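Local coordinates for UDP-glucose 4-epimerase (Brucella abortus, PDB 4TWR), which probably interconverts UDP-glucose and UDP-galactose by inverting the sugar at C4, using a bound NAD cofactor, at residues A[120-125]-A[169-174]. Sequence-based numbering, arbitrary orientation.
With NAD (nicotinamide-adenine-dinucleotide), chain B.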
# COMPACT_ATOMS: atom_id res chain seq x y z
N GLN A 120 11.85 -12.85 -13.52
CA GLN A 120 11.86 -11.68 -14.38
C GLN A 120 10.93 -10.51 -14.05
O GLN A 120 11.31 -9.35 -14.21
CB GLN A 120 11.56 -12.14 -15.80
CG GLN A 120 11.57 -11.02 -16.79
CD GLN A 120 12.94 -10.43 -16.98
OE1 GLN A 120 13.33 -9.52 -16.27
NE2 GLN A 120 13.68 -10.95 -17.96
N ASN A 121 9.70 -10.80 -13.63
CA ASN A 121 8.66 -9.76 -13.54
C ASN A 121 8.39 -9.21 -12.13
O ASN A 121 7.80 -9.90 -11.31
CB ASN A 121 7.35 -10.31 -14.11
CG ASN A 121 7.46 -10.63 -15.59
OD1 ASN A 121 8.02 -9.86 -16.34
ND2 ASN A 121 6.92 -11.78 -16.00
N VAL A 122 8.78 -7.97 -11.87
CA VAL A 122 8.64 -7.43 -10.51
C VAL A 122 7.58 -6.34 -10.40
O VAL A 122 7.64 -5.33 -11.10
CB VAL A 122 9.98 -6.87 -9.99
CG1 VAL A 122 9.79 -6.25 -8.58
CG2 VAL A 122 10.99 -7.99 -9.96
N ILE A 123 6.59 -6.56 -9.54
CA ILE A 123 5.58 -5.55 -9.26
C ILE A 123 5.93 -4.91 -7.93
O ILE A 123 5.90 -5.59 -6.91
CB ILE A 123 4.15 -6.15 -9.21
CG1 ILE A 123 3.90 -7.04 -10.43
CG2 ILE A 123 3.10 -5.04 -9.07
CD1 ILE A 123 4.14 -6.35 -11.73
N PHE A 124 6.30 -3.64 -7.95
CA PHE A 124 6.79 -2.96 -6.75
C PHE A 124 5.72 -2.05 -6.17
O PHE A 124 5.22 -1.15 -6.84
CB PHE A 124 8.03 -2.14 -7.07
CG PHE A 124 8.53 -1.33 -5.90
CD1 PHE A 124 9.07 -1.96 -4.78
CD2 PHE A 124 8.44 0.05 -5.90
CE1 PHE A 124 9.53 -1.21 -3.69
CE2 PHE A 124 8.90 0.81 -4.81
CZ PHE A 124 9.44 0.17 -3.70
N SER A 125 5.39 -2.27 -4.90
CA SER A 125 4.39 -1.45 -4.23
C SER A 125 5.07 -0.20 -3.71
O SER A 125 5.80 -0.25 -2.72
CB SER A 125 3.70 -2.21 -3.10
OG SER A 125 2.30 -1.98 -3.13
N TYR A 169 20.12 -5.43 -16.36
CA TYR A 169 19.84 -6.86 -16.29
C TYR A 169 18.56 -7.28 -17.00
O TYR A 169 18.21 -8.46 -16.97
CB TYR A 169 19.74 -7.30 -14.83
CG TYR A 169 20.88 -6.77 -13.95
CD1 TYR A 169 22.21 -7.13 -14.20
CD2 TYR A 169 20.62 -5.96 -12.87
CE1 TYR A 169 23.26 -6.64 -13.39
CE2 TYR A 169 21.64 -5.48 -12.06
CZ TYR A 169 22.96 -5.83 -12.32
OH TYR A 169 23.97 -5.35 -11.51
N GLY A 170 17.86 -6.35 -17.63
CA GLY A 170 16.65 -6.70 -18.37
C GLY A 170 15.46 -6.98 -17.46
O GLY A 170 14.45 -7.56 -17.89
N LEU A 171 15.58 -6.59 -16.20
CA LEU A 171 14.47 -6.67 -15.28
C LEU A 171 13.26 -5.94 -15.84
O LEU A 171 13.39 -4.83 -16.36
CB LEU A 171 14.88 -6.07 -13.92
CG LEU A 171 13.72 -5.84 -12.95
CD1 LEU A 171 13.10 -7.17 -12.57
CD2 LEU A 171 14.16 -5.07 -11.71
N ARG A 172 12.09 -6.56 -15.77
CA ARG A 172 10.84 -5.91 -16.17
C ARG A 172 10.00 -5.61 -14.93
O ARG A 172 9.93 -6.42 -14.01
CB ARG A 172 10.06 -6.79 -17.15
CG ARG A 172 10.86 -7.06 -18.42
CD ARG A 172 10.00 -7.62 -19.54
NE ARG A 172 9.44 -8.93 -19.23
CZ ARG A 172 10.07 -10.08 -19.43
NH1 ARG A 172 11.31 -10.09 -19.91
NH2 ARG A 172 9.47 -11.23 -19.12
N TYR A 173 9.37 -4.43 -14.90
CA TYR A 173 8.71 -4.03 -13.66
C TYR A 173 7.54 -3.09 -13.86
O TYR A 173 7.41 -2.45 -14.89
CB TYR A 173 9.72 -3.38 -12.72
CG TYR A 173 10.18 -2.00 -13.16
CD1 TYR A 173 11.28 -1.85 -14.00
CD2 TYR A 173 9.52 -0.85 -12.72
CE1 TYR A 173 11.70 -0.59 -14.40
CE2 TYR A 173 9.93 0.41 -13.13
CZ TYR A 173 11.02 0.53 -13.96
OH TYR A 173 11.44 1.78 -14.36
N VAL A 174 6.70 -3.03 -12.84
CA VAL A 174 5.65 -2.04 -12.74
C VAL A 174 5.73 -1.50 -11.33
O VAL A 174 5.64 -2.27 -10.38
CB VAL A 174 4.25 -2.61 -12.98
CG1 VAL A 174 3.19 -1.56 -12.66
CG2 VAL A 174 4.10 -3.13 -14.43
PA NAD B . 2.05 -4.40 6.42
O1A NAD B . 3.18 -4.09 7.38
O2A NAD B . 0.73 -5.01 6.81
O5B NAD B . 2.74 -5.65 5.41
C5B NAD B . 4.14 -5.57 5.34
C4B NAD B . 4.65 -7.02 5.25
O4B NAD B . 6.06 -7.08 4.90
C3B NAD B . 4.47 -7.59 6.67
O3B NAD B . 3.86 -8.83 6.51
C2B NAD B . 5.94 -7.71 7.17
O2B NAD B . 6.07 -8.80 8.04
C1B NAD B . 6.70 -7.98 5.81
N9A NAD B . 8.12 -7.53 5.86
C8A NAD B . 8.65 -6.28 6.28
N7A NAD B . 9.98 -6.23 6.17
C5A NAD B . 10.34 -7.49 5.66
C6A NAD B . 11.61 -8.06 5.31
N6A NAD B . 12.77 -7.35 5.49
N1A NAD B . 11.66 -9.30 4.83
C2A NAD B . 10.49 -9.99 4.68
N3A NAD B . 9.21 -9.60 4.96
C4A NAD B . 9.18 -8.31 5.45
O3 NAD B . 2.12 -3.08 5.55
PN NAD B . 1.11 -2.89 4.31
O1N NAD B . 0.66 -1.48 4.05
O2N NAD B . 0.38 -4.18 4.18
O5D NAD B . 2.07 -3.13 2.92
C5D NAD B . 3.11 -2.31 2.92
C4D NAD B . 3.50 -2.22 1.48
O4D NAD B . 2.45 -1.44 0.86
C3D NAD B . 4.83 -1.43 1.37
O3D NAD B . 5.44 -1.88 0.21
C2D NAD B . 4.36 -0.01 1.16
O2D NAD B . 5.13 0.71 0.23
C1D NAD B . 3.02 -0.26 0.41
N1N NAD B . 2.12 0.94 0.76
C2N NAD B . 1.17 0.79 1.77
C3N NAD B . 0.37 1.92 2.06
C7N NAD B . -0.67 1.83 3.13
O7N NAD B . -1.44 2.77 3.31
N7N NAD B . -0.74 0.68 3.90
C4N NAD B . 0.55 3.11 1.35
C5N NAD B . 1.51 3.23 0.36
C6N NAD B . 2.31 2.11 0.07
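Strands 121-125 and 172-174 run parallel, 4.7 Å apart at the closest approach of their axes, and Val122 and Val174 each give their N-H and accept at their O in the ladder. Val122 N bonds to Arg172 O at 2.9 Å, almost straight at 176°. Val174 N returns to Val122 O, and Phe124 N bonds to Val174 O at 2.9 Å. At the entry to the ladder, Arg172 N reaches Gln120 O at 3.3 Å and makes a second, weak bond to Gln120 OE1. Gln120 CG, anti to the backbone N (chi1 -178°), lies over one face of the Arg172 guanidinium, toward its rim and 3.1 Å from Arg172 NH2. The bend at chi2 (67°) then turns the amide so that OE1 meets Arg172 N. Asn121 runs alongside Arg172, and its OD1 takes a weak, bent bond from NE at 3.4 Å. On the same face of the sheet, Ile123 CD1 packs against Val174 CB at 3.9 Å. On the other face, Val122 CG2 presses tightly on Leu171 CD1 at 3.5 Å. Ser125 O accepts a hydrogen bond from the NAD ribose hydroxyl O2D, placing the strand end at the cofactor. The pair belongs to the parallel Rossmann sheet, between strands 79-82 and 257-260. Helix 236-251 packs on Asn121 and Ile123, while helices 96-117 and 150-169 pack on the Val122 and Leu171 side.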